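Long-range contacts in interferon-activable protein 202 (Mus musculus, PDB 4L5R), which binds double-stranded DNA without sequence specificity and restrains innate immune inflammation by preventing activation of the AIM2 inflammasome, probably by sequestering cytoplasmic DNA: residues V11-P16 and Y73-G78; T110-K115 and K146-N151; K153-K158 and K184-S189; D169-F174 and S193-E198. All coordinates share one frame; numbering follows the deposited sequence.

Contact 1. Residues V11-P16 and Y73-G78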
loop_
_atom_site.group_PDB
_atom_site.type_symbol
_atom_site.label_atom_id
_atom_site.label_comp_id
_atom_site.label_asym_id
_atom_site.label_seq_id
_atom_site.Cartn_x
_atom_site.Cartn_y
_atom_site.Cartn_z
ATOM N N VAL A 11 -6.847 14.507 4.729
ATOM C CA VAL A 11 -8.161 15.140 4.755
ATOM C C VAL A 11 -9.262 14.190 5.218
ATOM O O VAL A 11 -9.454 13.105 4.655
ATOM C CB VAL A 11 -8.543 15.668 3.366
ATOM C CG1 VAL A 11 -9.961 16.233 3.387
ATOM C CG2 VAL A 11 -7.542 16.713 2.907
ATOM N N LEU A 12 -9.998 14.615 6.236
ATOM C CA LEU A 12 -11.112 13.833 6.752
ATOM C C LEU A 12 -12.322 13.858 5.812
ATOM O O LEU A 12 -12.753 14.923 5.375
ATOM C CB LEU A 12 -11.518 14.353 8.133
ATOM C CG LEU A 12 -12.760 13.707 8.748
ATOM C CD1 LEU A 12 -12.529 12.235 9.023
ATOM C CD2 LEU A 12 -13.206 14.433 10.021
ATOM N N HIS A 13 -12.858 12.680 5.496
ATOM C CA HIS A 13 -14.087 12.578 4.711
ATOM C C HIS A 13 -15.196 11.983 5.575
ATOM O O HIS A 13 -15.163 10.805 5.936
ATOM C CB HIS A 13 -13.881 11.727 3.456
ATOM C CG HIS A 13 -13.063 12.399 2.396
ATOM N ND1 HIS A 13 -13.603 12.840 1.208
ATOM C CD2 HIS A 13 -11.742 12.695 2.339
ATOM C CE1 HIS A 13 -12.654 13.387 0.469
ATOM N NE2 HIS A 13 -11.516 13.312 1.133
ATOM N N GLU A 14 -16.177 12.806 5.913
ATOM C CA GLU A 14 -17.250 12.364 6.788
ATOM C C GLU A 14 -18.312 11.577 6.041
ATOM O O GLU A 14 -18.957 10.696 6.610
ATOM C CB GLU A 14 -17.881 13.556 7.506
ATOM C CG GLU A 14 -16.956 14.210 8.519
ATOM C CD GLU A 14 -17.576 15.424 9.185
ATOM O OE1 GLU A 14 -18.369 16.130 8.524
ATOM O OE2 GLU A 14 -17.267 15.673 10.371
ATOM N N LYS A 15 -18.499 11.893 4.765
ATOM C CA LYS A 15 -19.557 11.253 3.995
ATOM C C LYS A 15 -19.224 9.793 3.707
ATOM O O LYS A 15 -18.078 9.468 3.373
ATOM C CB LYS A 15 -19.812 12.004 2.685
ATOM C CG LYS A 15 -20.948 11.410 1.861
ATOM C CD LYS A 15 -21.333 12.286 0.670
ATOM C CE LYS A 15 -21.889 13.636 1.110
ATOM N NZ LYS A 15 -20.828 14.681 1.197
ATOM N N PRO A 16 -20.222 8.911 3.832
ATOM C CA PRO A 16 -20.039 7.484 3.541
ATOM C C PRO A 16 -19.661 7.196 2.086
ATOM O O PRO A 16 -20.185 7.804 1.154
ATOM C CB PRO A 16 -21.403 6.866 3.878
ATOM C CG PRO A 16 -22.349 8.012 4.036
ATOM C CD PRO A 16 -21.544 9.198 4.423
ATOM N N TYR A 73 -13.173 8.502 7.334
ATOM C CA TYR A 73 -11.850 8.026 6.965
ATOM C C TYR A 73 -11.079 9.231 6.446
ATOM O O TYR A 73 -11.656 10.293 6.203
ATOM C CB TYR A 73 -11.965 6.961 5.873
ATOM C CG TYR A 73 -12.564 7.489 4.577
ATOM C CD1 TYR A 73 -13.947 7.511 4.385
ATOM C CD2 TYR A 73 -11.751 7.971 3.553
ATOM C CE1 TYR A 73 -14.497 7.995 3.199
ATOM C CE2 TYR A 73 -12.292 8.460 2.366
ATOM C CZ TYR A 73 -13.667 8.469 2.201
ATOM O OH TYR A 73 -14.211 8.956 1.031
ATOM N N PHE A 74 -9.777 9.071 6.265
ATOM C CA PHE A 74 -8.938 10.163 5.802
ATOM C C PHE A 74 -8.395 9.862 4.420
ATOM O O PHE A 74 -8.291 8.702 4.007
ATOM C CB PHE A 74 -7.763 10.394 6.762
ATOM C CG PHE A 74 -8.174 10.904 8.111
ATOM C CD1 PHE A 74 -8.626 10.030 9.089
ATOM C CD2 PHE A 74 -8.104 12.260 8.407
ATOM C CE1 PHE A 74 -9.010 10.499 10.339
ATOM C CE2 PHE A 74 -8.485 12.736 9.657
ATOM C CZ PHE A 74 -8.937 11.856 10.623
ATOM N N ASN A 75 -8.035 10.921 3.713
ATOM C CA ASN A 75 -7.488 10.789 2.384
ATOM C C ASN A 75 -6.150 11.494 2.366
ATOM O O ASN A 75 -6.073 12.708 2.578
ATOM C CB ASN A 75 -8.438 11.385 1.343
ATOM C CG ASN A 75 -7.927 11.205 -0.077
ATOM O OD1 ASN A 75 -6.741 11.403 -0.357
ATOM N ND2 ASN A 75 -8.815 10.799 -0.977
ATOM N N SER A 76 -5.097 10.722 2.142
ATOM C CA SER A 76 -3.743 11.256 2.162
ATOM C C SER A 76 -3.133 11.152 0.770
ATOM O O SER A 76 -2.643 10.099 0.364
ATOM C CB SER A 76 -2.888 10.526 3.201
ATOM O OG SER A 76 -1.555 11.012 3.189
ATOM N N SER A 77 -3.206 12.252 0.030
ATOM C CA SER A 77 -2.754 12.283 -1.357
ATOM C C SER A 77 -3.244 11.076 -2.164
ATOM O O SER A 77 -2.484 10.478 -2.926
ATOM C CB SER A 77 -1.227 12.383 -1.416
ATOM O OG SER A 77 -0.766 13.488 -0.656
ATOM N N GLY A 78 -4.513 10.720 -1.992
ATOM C CA GLY A 78 -5.106 9.638 -2.756
ATOM C C GLY A 78 -5.075 8.272 -2.092
ATOM O O GLY A 78 -5.686 7.322 -2.593
HETATM O O HOH W 1 -16.779 9.943 1.309
#

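Contact 2. Residues T110-K115 and K146-N151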
loop_
_atom_site.group_PDB
_atom_site.type_symbol
_atom_site.label_atom_id
_atom_site.label_comp_id
_atom_site.label_asym_id
_atom_site.label_seq_id
_atom_site.Cartn_x
_atom_site.Cartn_y
_atom_site.Cartn_z
ATOM N N THR A 110 1.252 -3.445 -12.325
ATOM C CA THR A 110 2.383 -2.703 -11.817
ATOM C C THR A 110 2.908 -1.781 -12.904
ATOM O O THR A 110 3.061 -2.190 -14.048
ATOM C CB THR A 110 3.505 -3.647 -11.348
ATOM O OG1 THR A 110 3.041 -4.402 -10.222
ATOM C CG2 THR A 110 4.728 -2.845 -10.952
ATOM N N LEU A 111 3.142 -0.524 -12.544
ATOM C CA LEU A 111 3.715 0.449 -13.462
ATOM C C LEU A 111 5.110 0.036 -13.909
ATOM O O LEU A 111 5.892 -0.534 -13.128
ATOM C CB LEU A 111 3.854 1.793 -12.757
ATOM C CG LEU A 111 2.648 2.671 -12.502
ATOM C CD1 LEU A 111 3.155 3.970 -11.917
ATOM C CD2 LEU A 111 1.902 2.924 -13.810
ATOM N N LYS A 112 5.431 0.351 -15.158
ATOM C CA LYS A 112 6.793 0.196 -15.658
ATOM C C LYS A 112 7.775 1.022 -14.820
ATOM O O LYS A 112 7.485 2.152 -14.413
ATOM C CB LYS A 112 6.876 0.631 -17.123
ATOM C CG LYS A 112 6.214 -0.319 -18.109
ATOM C CD LYS A 112 6.826 -1.705 -18.059
ATOM C CE LYS A 112 6.364 -2.548 -19.238
ATOM N NZ LYS A 112 6.872 -3.945 -19.159
ATOM N N ILE A 113 8.938 0.445 -14.564
ATOM C CA ILE A 113 9.964 1.131 -13.800
ATOM C C ILE A 113 10.384 2.444 -14.451
ATOM O O ILE A 113 10.594 3.448 -13.758
ATOM C CB ILE A 113 11.163 0.205 -13.560
ATOM C CG1 ILE A 113 10.757 -0.874 -12.549
ATOM C CG2 ILE A 113 12.376 0.996 -13.048
ATOM C CD1 ILE A 113 11.854 -1.884 -12.269
ATOM N N SER A 114 10.487 2.458 -15.780
ATOM C CA SER A 114 10.848 3.698 -16.435
ATOM C C SER A 114 9.782 4.762 -16.146
ATOM O O SER A 114 10.119 5.926 -15.945
ATOM C CB SER A 114 11.126 3.513 -17.939
ATOM O OG SER A 114 9.974 3.075 -18.633
ATOM N N LYS A 115 8.507 4.366 -16.066
ATOM C CA LYS A 115 7.439 5.317 -15.760
ATOM C C LYS A 115 7.462 5.730 -14.285
ATOM O O LYS A 115 7.178 6.884 -13.940
ATOM C CB LYS A 115 6.063 4.744 -16.132
ATOM C CG LYS A 115 5.752 4.749 -17.634
ATOM C CD LYS A 115 5.577 6.167 -18.169
ATOM N N LYS A 146 13.735 -5.191 -11.382
ATOM C CA LYS A 146 13.730 -4.898 -12.809
ATOM C C LYS A 146 12.432 -5.346 -13.450
ATOM O O LYS A 146 11.707 -6.183 -12.906
ATOM C CB LYS A 146 14.889 -5.627 -13.489
ATOM C CG LYS A 146 14.768 -7.140 -13.431
ATOM C CD LYS A 146 15.797 -7.809 -14.324
ATOM C CE LYS A 146 15.701 -9.323 -14.236
ATOM N NZ LYS A 146 16.643 -9.994 -15.182
ATOM N N ASP A 147 12.143 -4.769 -14.609
ATOM C CA ASP A 147 11.154 -5.318 -15.512
ATOM C C ASP A 147 11.854 -5.436 -16.873
ATOM O O ASP A 147 13.071 -5.270 -16.957
ATOM C CB ASP A 147 9.866 -4.474 -15.543
ATOM C CG ASP A 147 10.109 -2.999 -15.870
ATOM O OD1 ASP A 147 11.041 -2.692 -16.647
ATOM O OD2 ASP A 147 9.337 -2.136 -15.374
ATOM N N ASN A 148 11.093 -5.729 -17.921
ATOM C CA ASN A 148 11.675 -5.970 -19.236
ATOM C C ASN A 148 12.517 -4.814 -19.785
ATOM O O ASN A 148 13.396 -5.025 -20.622
ATOM C CB ASN A 148 10.581 -6.358 -20.239
ATOM C CG ASN A 148 9.350 -5.469 -20.136
ATOM O OD1 ASN A 148 9.456 -4.260 -19.923
ATOM N ND2 ASN A 148 8.170 -6.071 -20.277
ATOM N N GLU A 149 12.261 -3.599 -19.305
ATOM C CA GLU A 149 12.878 -2.416 -19.904
ATOM C C GLU A 149 13.811 -1.601 -18.987
ATOM O O GLU A 149 14.634 -0.833 -19.475
ATOM C CB GLU A 149 11.800 -1.526 -20.564
ATOM C CG GLU A 149 11.105 -2.212 -21.745
ATOM C CD GLU A 149 9.990 -1.381 -22.377
ATOM O OE1 GLU A 149 9.248 -0.713 -21.625
ATOM O OE2 GLU A 149 9.852 -1.404 -23.628
ATOM N N ASP A 150 13.708 -1.786 -17.672
ATOM C CA ASP A 150 14.498 -0.992 -16.732
ATOM C C ASP A 150 14.708 -1.650 -15.357
ATOM O O ASP A 150 14.121 -2.688 -15.061
ATOM C CB ASP A 150 13.879 0.405 -16.574
ATOM C CG ASP A 150 14.900 1.455 -16.149
ATOM O OD1 ASP A 150 16.109 1.127 -16.095
ATOM O OD2 ASP A 150 14.496 2.609 -15.876
ATOM N N ASN A 151 15.566 -1.046 -14.544
ATOM C CA ASN A 151 15.818 -1.538 -13.188
ATOM C C ASN A 151 15.931 -0.370 -12.225
ATOM O O ASN A 151 16.132 0.767 -12.645
ATOM C CB ASN A 151 17.078 -2.400 -13.144
ATOM C CG ASN A 151 18.317 -1.636 -13.562
ATOM O OD1 ASN A 151 18.818 -0.801 -12.815
ATOM N ND2 ASN A 151 18.808 -1.913 -14.767
HETATM O O HOH W 2 7.372 -2.787 -13.671
HETATM O O HOH W 3 10.507 0.071 -17.340
#

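Contact 3. Residues K153-K158 and K184-S189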
loop_
_atom_site.group_PDB
_atom_site.type_symbol
_atom_site.label_atom_id
_atom_site.label_comp_id
_atom_site.label_asym_id
_atom_site.label_seq_id
_atom_site.Cartn_x
_atom_site.Cartn_y
_atom_site.Cartn_z
ATOM N N LYS A 153 16.957 0.572 -7.776
ATOM C CA LYS A 153 17.366 0.087 -6.458
ATOM C C LYS A 153 16.249 0.258 -5.430
ATOM O O LYS A 153 15.585 1.290 -5.394
ATOM C CB LYS A 153 18.604 0.844 -5.997
ATOM C CG LYS A 153 19.212 0.339 -4.712
ATOM C CD LYS A 153 20.133 1.406 -4.160
ATOM C CE LYS A 153 21.390 0.817 -3.611
ATOM N NZ LYS A 153 22.287 1.916 -3.173
ATOM N N VAL A 154 16.045 -0.764 -4.606
ATOM C CA VAL A 154 15.114 -0.680 -3.487
ATOM C C VAL A 154 15.919 -0.709 -2.196
ATOM O O VAL A 154 16.760 -1.593 -2.001
ATOM C CB VAL A 154 14.115 -1.849 -3.495
ATOM C CG1 VAL A 154 13.179 -1.774 -2.284
ATOM C CG2 VAL A 154 13.294 -1.833 -4.814
ATOM N N VAL A 155 15.670 0.276 -1.339
ATOM C CA VAL A 155 16.311 0.380 -0.035
ATOM C C VAL A 155 15.304 0.185 1.092
ATOM O O VAL A 155 14.400 1.006 1.282
ATOM C CB VAL A 155 17.046 1.739 0.127
ATOM C CG1 VAL A 155 17.629 1.882 1.539
ATOM C CG2 VAL A 155 18.172 1.872 -0.934
ATOM N N TRP A 156 15.470 -0.912 1.829
ATOM C CA TRP A 156 14.671 -1.209 3.017
ATOM C C TRP A 156 15.513 -0.882 4.248
ATOM O O TRP A 156 16.531 -1.541 4.528
ATOM C CB TRP A 156 14.233 -2.680 2.991
ATOM C CG TRP A 156 13.554 -3.178 4.241
ATOM C CD1 TRP A 156 14.143 -3.847 5.285
ATOM C CD2 TRP A 156 12.158 -3.072 4.571
ATOM N NE1 TRP A 156 13.203 -4.161 6.233
ATOM C CE2 TRP A 156 11.978 -3.688 5.825
ATOM C CE3 TRP A 156 11.048 -2.512 3.932
ATOM C CZ2 TRP A 156 10.735 -3.768 6.445
ATOM C CZ3 TRP A 156 9.801 -2.581 4.563
ATOM C CH2 TRP A 156 9.660 -3.206 5.803
ATOM N N ASP A 157 15.083 0.161 4.956
ATOM C CA ASP A 157 15.868 0.852 5.973
ATOM C C ASP A 157 15.404 0.506 7.377
ATOM O O ASP A 157 16.038 0.896 8.356
ATOM C CB ASP A 157 15.689 2.361 5.785
ATOM C CG ASP A 157 16.999 3.100 5.701
ATOM O OD1 ASP A 157 18.013 2.459 5.367
ATOM O OD2 ASP A 157 17.009 4.323 5.957
ATOM N N LYS A 158 14.270 -0.185 7.480
ATOM C CA LYS A 158 13.739 -0.556 8.781
ATOM C C LYS A 158 14.686 -1.556 9.439
ATOM O O LYS A 158 15.143 -2.507 8.800
ATOM C CB LYS A 158 12.330 -1.138 8.649
ATOM C CG LYS A 158 11.265 -0.125 8.198
ATOM C CD LYS A 158 9.866 -0.760 8.157
ATOM C CE LYS A 158 8.772 0.284 8.001
ATOM N NZ LYS A 158 7.365 -0.300 8.052
ATOM N N LYS A 184 20.943 8.597 -9.035
ATOM C CA LYS A 184 19.934 7.643 -9.484
ATOM C C LYS A 184 18.692 7.626 -8.598
ATOM O O LYS A 184 18.791 7.621 -7.369
ATOM C CB LYS A 184 20.520 6.231 -9.611
ATOM C CG LYS A 184 21.202 5.970 -10.948
ATOM C CD LYS A 184 21.198 4.490 -11.319
ATOM C CE LYS A 184 22.317 3.722 -10.628
ATOM N NZ LYS A 184 22.332 2.289 -11.043
ATOM N N PRO A 185 17.510 7.631 -9.227
ATOM C CA PRO A 185 16.283 7.467 -8.443
ATOM C C PRO A 185 16.277 6.093 -7.778
ATOM O O PRO A 185 16.862 5.147 -8.305
ATOM C CB PRO A 185 15.175 7.547 -9.498
ATOM C CG PRO A 185 15.788 8.257 -10.661
ATOM C CD PRO A 185 17.235 7.855 -10.659
ATOM N N ILE A 186 15.604 5.982 -6.634
ATOM C CA ILE A 186 15.509 4.715 -5.940
ATOM C C ILE A 186 14.156 4.655 -5.252
ATOM O O ILE A 186 13.462 5.663 -5.155
ATOM C CB ILE A 186 16.579 4.574 -4.839
ATOM C CG1 ILE A 186 16.375 5.650 -3.773
ATOM C CG2 ILE A 186 18.004 4.639 -5.428
ATOM C CD1 ILE A 186 17.304 5.513 -2.569
ATOM N N LEU A 187 13.795 3.478 -4.763
ATOM C CA LEU A 187 12.617 3.349 -3.914
ATOM C C LEU A 187 13.101 3.084 -2.497
ATOM O O LEU A 187 13.874 2.155 -2.271
ATOM C CB LEU A 187 11.762 2.187 -4.391
ATOM C CG LEU A 187 11.339 2.287 -5.844
ATOM C CD1 LEU A 187 10.503 1.064 -6.204
ATOM C CD2 LEU A 187 10.562 3.596 -6.041
ATOM N N HIS A 188 12.658 3.908 -1.553
ATOM C CA HIS A 188 13.151 3.854 -0.176
ATOM C C HIS A 188 11.984 3.583 0.772
ATOM O O HIS A 188 10.877 4.101 0.580
ATOM C CB HIS A 188 13.833 5.182 0.186
ATOM C CG HIS A 188 14.678 5.124 1.423
ATOM N ND1 HIS A 188 14.144 5.144 2.693
ATOM C CD2 HIS A 188 16.024 5.066 1.582
ATOM C CE1 HIS A 188 15.122 5.093 3.582
ATOM N NE2 HIS A 188 16.273 5.041 2.933
ATOM N N SER A 189 12.214 2.772 1.801
ATOM C CA SER A 189 11.144 2.472 2.732
ATOM C C SER A 189 10.750 3.713 3.529
ATOM O O SER A 189 11.550 4.644 3.683
ATOM C CB SER A 189 11.567 1.355 3.689
ATOM O OG SER A 189 12.757 1.707 4.373
HETATM O O HOH W 4 18.331 2.893 -8.699
#

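Contact 4. Residues D169-F174 and S193-E198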
loop_
_atom_site.group_PDB
_atom_site.type_symbol
_atom_site.label_atom_id
_atom_site.label_comp_id
_atom_site.label_asym_id
_atom_site.label_seq_id
_atom_site.Cartn_x
_atom_site.Cartn_y
_atom_site.Cartn_z
ATOM N N ASP A 169 11.613 -15.648 -5.654
ATOM C CA ASP A 169 10.354 -14.911 -5.531
ATOM C C ASP A 169 10.396 -13.583 -6.276
ATOM O O ASP A 169 11.437 -12.933 -6.341
ATOM C CB ASP A 169 10.041 -14.603 -4.057
ATOM C CG ASP A 169 9.510 -15.804 -3.297
ATOM O OD1 ASP A 169 9.234 -16.844 -3.937
ATOM O OD2 ASP A 169 9.354 -15.696 -2.058
ATOM N N LYS A 170 9.259 -13.168 -6.821
ATOM C CA LYS A 170 9.102 -11.771 -7.186
ATOM C C LYS A 170 8.890 -11.000 -5.889
ATOM O O LYS A 170 8.453 -11.568 -4.885
ATOM C CB LYS A 170 7.907 -11.567 -8.118
ATOM C CG LYS A 170 7.914 -12.437 -9.358
ATOM C CD LYS A 170 7.034 -11.822 -10.435
ATOM C CE LYS A 170 6.486 -12.873 -11.390
ATOM N NZ LYS A 170 5.775 -12.251 -12.548
ATOM N N LEU A 171 9.217 -9.714 -5.906
ATOM C CA LEU A 171 9.085 -8.869 -4.737
ATOM C C LEU A 171 7.840 -8.008 -4.832
ATOM O O LEU A 171 7.672 -7.280 -5.814
ATOM C CB LEU A 171 10.288 -7.948 -4.671
ATOM C CG LEU A 171 10.485 -7.197 -3.372
ATOM C CD1 LEU A 171 10.733 -8.234 -2.276
ATOM C CD2 LEU A 171 11.662 -6.239 -3.519
ATOM N N GLN A 172 6.986 -8.075 -3.816
ATOM C CA GLN A 172 5.827 -7.190 -3.739
ATOM C C GLN A 172 6.098 -6.038 -2.775
ATOM O O GLN A 172 6.433 -6.250 -1.608
ATOM C CB GLN A 172 4.566 -7.939 -3.303
ATOM C CG GLN A 172 3.331 -7.079 -3.493
ATOM C CD GLN A 172 2.034 -7.881 -3.499
ATOM O OE1 GLN A 172 1.982 -9.013 -3.012
ATOM N NE2 GLN A 172 0.981 -7.290 -4.053
ATOM N N LEU A 173 5.962 -4.816 -3.270
ATOM C CA LEU A 173 6.245 -3.636 -2.468
ATOM C C LEU A 173 4.948 -2.920 -2.152
ATOM O O LEU A 173 4.099 -2.753 -3.036
ATOM C CB LEU A 173 7.133 -2.676 -3.254
ATOM C CG LEU A 173 8.476 -3.195 -3.757
ATOM C CD1 LEU A 173 9.185 -2.096 -4.510
ATOM C CD2 LEU A 173 9.294 -3.665 -2.570
ATOM N N PHE A 174 4.808 -2.478 -0.901
ATOM C CA PHE A 174 3.707 -1.617 -0.500
ATOM C C PHE A 174 4.252 -0.320 0.088
ATOM O O PHE A 174 5.062 -0.333 1.030
ATOM C CB PHE A 174 2.791 -2.285 0.565
ATOM C CG PHE A 174 2.208 -3.611 0.140
ATOM C CD1 PHE A 174 3.020 -4.733 0.007
ATOM C CD2 PHE A 174 0.856 -3.733 -0.120
ATOM C CE1 PHE A 174 2.487 -5.958 -0.369
ATOM C CE2 PHE A 174 0.309 -4.952 -0.502
ATOM C CZ PHE A 174 1.121 -6.066 -0.620
ATOM N N SER A 193 6.059 1.158 5.021
ATOM C CA SER A 193 6.428 0.210 3.978
ATOM C C SER A 193 6.347 -1.245 4.418
ATOM O O SER A 193 6.599 -1.585 5.581
ATOM C CB SER A 193 7.829 0.510 3.413
ATOM O OG SER A 193 7.924 1.870 3.026
ATOM N N PHE A 194 5.989 -2.096 3.468
ATOM C CA PHE A 194 5.851 -3.524 3.695
ATOM C C PHE A 194 6.349 -4.242 2.450
ATOM O O PHE A 194 6.034 -3.854 1.310
ATOM C CB PHE A 194 4.378 -3.861 3.957
ATOM C CG PHE A 194 4.124 -5.301 4.329
ATOM C CD1 PHE A 194 4.311 -5.744 5.649
ATOM C CD2 PHE A 194 3.637 -6.200 3.386
ATOM C CE1 PHE A 194 4.045 -7.065 5.992
ATOM C CE2 PHE A 194 3.367 -7.518 3.728
ATOM C CZ PHE A 194 3.574 -7.950 5.043
ATOM N N ILE A 195 7.139 -5.286 2.663
ATOM C CA ILE A 195 7.705 -6.019 1.559
ATOM C C ILE A 195 7.537 -7.519 1.747
ATOM O O ILE A 195 7.765 -8.055 2.844
ATOM C CB ILE A 195 9.189 -5.638 1.396
ATOM C CG1 ILE A 195 9.831 -6.408 0.256
ATOM C CG2 ILE A 195 9.944 -5.868 2.704
ATOM C CD1 ILE A 195 11.266 -5.996 0.023
ATOM N N LYS A 196 7.126 -8.208 0.689
ATOM C CA LYS A 196 7.019 -9.665 0.765
ATOM C C LYS A 196 7.193 -10.367 -0.574
ATOM O O LYS A 196 7.015 -9.768 -1.640
ATOM C CB LYS A 196 5.703 -10.095 1.427
ATOM C CG LYS A 196 4.462 -9.855 0.603
ATOM C CD LYS A 196 3.253 -10.517 1.267
ATOM C CE LYS A 196 1.939 -10.075 0.627
ATOM N NZ LYS A 196 0.747 -10.656 1.320
ATOM N N GLY A 197 7.556 -11.644 -0.508
ATOM C CA GLY A 197 7.623 -12.465 -1.701
ATOM C C GLY A 197 6.210 -12.632 -2.218
ATOM O O GLY A 197 5.277 -12.769 -1.431
ATOM N N GLU A 198 6.036 -12.607 -3.534
ATOM C CA GLU A 198 4.691 -12.639 -4.100
ATOM C C GLU A 198 3.925 -13.895 -3.687
ATOM O O GLU A 198 4.467 -15.000 -3.704
ATOM C CB GLU A 198 4.737 -12.518 -5.623
ATOM C CG GLU A 198 3.752 -11.508 -6.179
ATOM C CD GLU A 198 2.771 -12.123 -7.157
ATOM O OE1 GLU A 198 2.288 -13.243 -6.888
ATOM O OE2 GLU A 198 2.484 -11.486 -8.195
#

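Contact 1. Residues V11-P16 and Y73-G78
Val11 and Asn75 face each other as a hydrogen-bonded antiparallel pair, with Val11 N giving to Asn75 O at 2.9 Å and Asn75 N returning to Val11 O at 2.8 Å. Two residues on, His13 N donates to Tyr73 O (2.8 Å), while the return bond from Tyr73 N to His13 O is weak. Leu12 and Phe74 form the non-hydrogen-bonded pair between them. These bonds pair the short strand 11-13 with the C-terminal end of strand 67-76, in the sheet of the first of the two OB folds that make up this HIN-200 domain.

CH-pi contacts carry both faces of the pairing. On one, Leu12 CD1 sits over the Phe74 ring, 4.1 Å from its centroid. On the other, His13 CB lies over the Tyr73 ring near its rim, 3.5 Å from CZ; Tyr73 CG stands between its own backbone N and carbonyl carbon (chi1 63°), which swings the ring back across the neighbouring strand. The two rings are nearly parallel, planes 8° apart, but slid so far that they barely overlap. His13 NE2 then reaches Asn75 CB at 3.6 Å.

Among the polar ends, a water lies between Tyr73 OH and Lys15 O, rather close to the carbonyl. Asn75 OD1 accepts from Gly78 N at 2.8 Å, an Asx motif at the turn into strand 79-82, whose Leu80 packs on Tyr73 and Asn75.

Contact 2. Residues T110-K115 and K146-N151
Ile113 N donates to Asp147 OD2 at 2.7 Å in a nearly straight bond (175°) that uses the syn lone pair of the carboxylate oxygen. Ile113 is the first residue of helix 113-116, behind Lys112 at the N-cap position, so the carboxylate lies at the N-terminal end of that helix. A water bridges the same OD2 to Leu111 O, and a second water, accepting from Ser114 N, donates to Asp147 OD1. That other oxygen also takes two backbone donors of its own loop, Glu149 N at 3.1 Å and Asp150 N at 3.0 Å. With so many donors around it, the group is held firmly in place and probably stays ionised.

The first of these loop bonds makes an Asx turn, and together with the bond from Asp147 N to Asp150 O (2.9 Å) they shape the hairpin loop joining strands 141-146 and 151-156 of the second OB fold. Asp147 CG stands between its backbone N and carbonyl carbon (chi1 55°), a setting that lets OD1 reach back over the loop while OD2 crosses to the helix. Loss of the carboxylate to an alanine is likely to leave Ile113 N without its acceptor and the loop amides of Glu149 and Asp150 without OD1.

Lys112 NZ approaches the amide of Asn148, but Asn148 has two conformers and this bond is doubtful. Further out, Ile113 fills the interface: CD1 packs on Lys146 CA at 3.6 Å, and CG2 on Asp150 CB at 3.9 Å. Asp150 OD2 forms a salt bridge with Lys117, and Phe129 of strand 124-136 packs on Ile113.

Contact 3. Residues K153-K158 and K184-S189
His188 meets Val155 of the neighbouring strand and Asp157 just beyond its end. Val155 CG1 touches His188 CD2 at 3.6 Å, and Asp157 OD2 comes in at the ring edge, in its plane, 3.1 Å from His188 CE1, with the carboxylate turned 79° to the imidazole. The bond from His188 ND1 to Ser189 O (2.8 Å), on a lone pair in the carbonyl plane, fixes the rotation of the ring. A leucine in its place would probably lose that tether to Ser189 O and leave Asp157 without its ring neighbour.

Ser189 extends the pairing. Its OG, set between backbone N and carbonyl carbon (chi1 57°), accepts from Asp157 N at 2.9 Å, while Ser189 N binds Val155 O. Leu187 bonds with N to Lys153 O (2.9 Å) and with O to Val155 N (2.8 Å). This is the parallel pairing that helps close the barrel of an OB fold, here the second, with Val154 and Leu187 turned to its core beside Leu173 and Ile145.

On the face shared with His188, Lys153 and Ile186 lie side by side pointing the same way, with CB of the lysine 3.9 Å from Ile186 CG2. Beyond the two segments, Lys153 NZ pairs with a phosphate of the bound DNA, in keeping with electrostatic DNA binding by this domain. At the Lys153 end of the pairing, a water accepts from Lys153 N and donates to Pro185 O.

Contact 4. Residues D169-F174 and S193-E198
Strands 171-174 and 194-197 run antiparallel, their axes at 162°, joined by paired bonds between Gln172 and Lys196 and between Phe174 and Phe194, with Glu198 N giving to Lys170 O (3.0 Å) at the far end. On the sheet face that carries Phe174 and Phe194, the edge of the Phe194 ring turns to the Phe174 ring in an offset edge-to-face stack, planes at 72° and centroids 5.7 Å apart; Phe194 CD2 comes within 3.7 Å of Phe174 CD1. Phe194 CG is anti to the backbone N (chi1 -175°), which sends the side chain out beside that of Phe174 and brings the CD2 edge to its ring. Next to them Gln172 and Lys196 extend side by side, and Gln172 OE1 stands 3.8 Å from Lys196 CE.

The other face is apolar and tight. Leu171 CD1 presses on Ile195 CG1 at 3.2 Å, closer than usual van der Waals contact, while Leu173 CD2 lies 4.0 Å from the same CG1. Gly197 leaves room for Asp169, whose OD2 lies 3.7 Å from the glycine CA and accepts from Glu166 N.

Leu171 and Ile195 point into the core of the second OB barrel, where Phe143 of strand 141-146 meets both and Trp156 of strand 151-156 packs on Ile195. The aromatic face looks to the first OB fold: Phe28 of strand 17-30 meets the Phe194 ring, and His39 of strand 35-43, which mediates interaction with TP53BP1, meets that of Phe174.

From the N terminus, contact 1 is the first to close, joining residues 11-16 to 73-78 and closing a long, strand-rich loop within the first OB fold. The chain then runs through helix 101-108 to contact 2, which ties the short helix ahead of the second OB fold to one of its hairpin loops; it closes before contacts 3 and 4 open. Segment 146-151 lies just ahead of segment 153-158, where contact 3 begins. Contacts 3 and 4 cross, their segments alternating along the chain, and both belong to one sheet. They pack against each other through the barrel core, and Lys158 NZ probably hydrogen-bonds to Ser193 O.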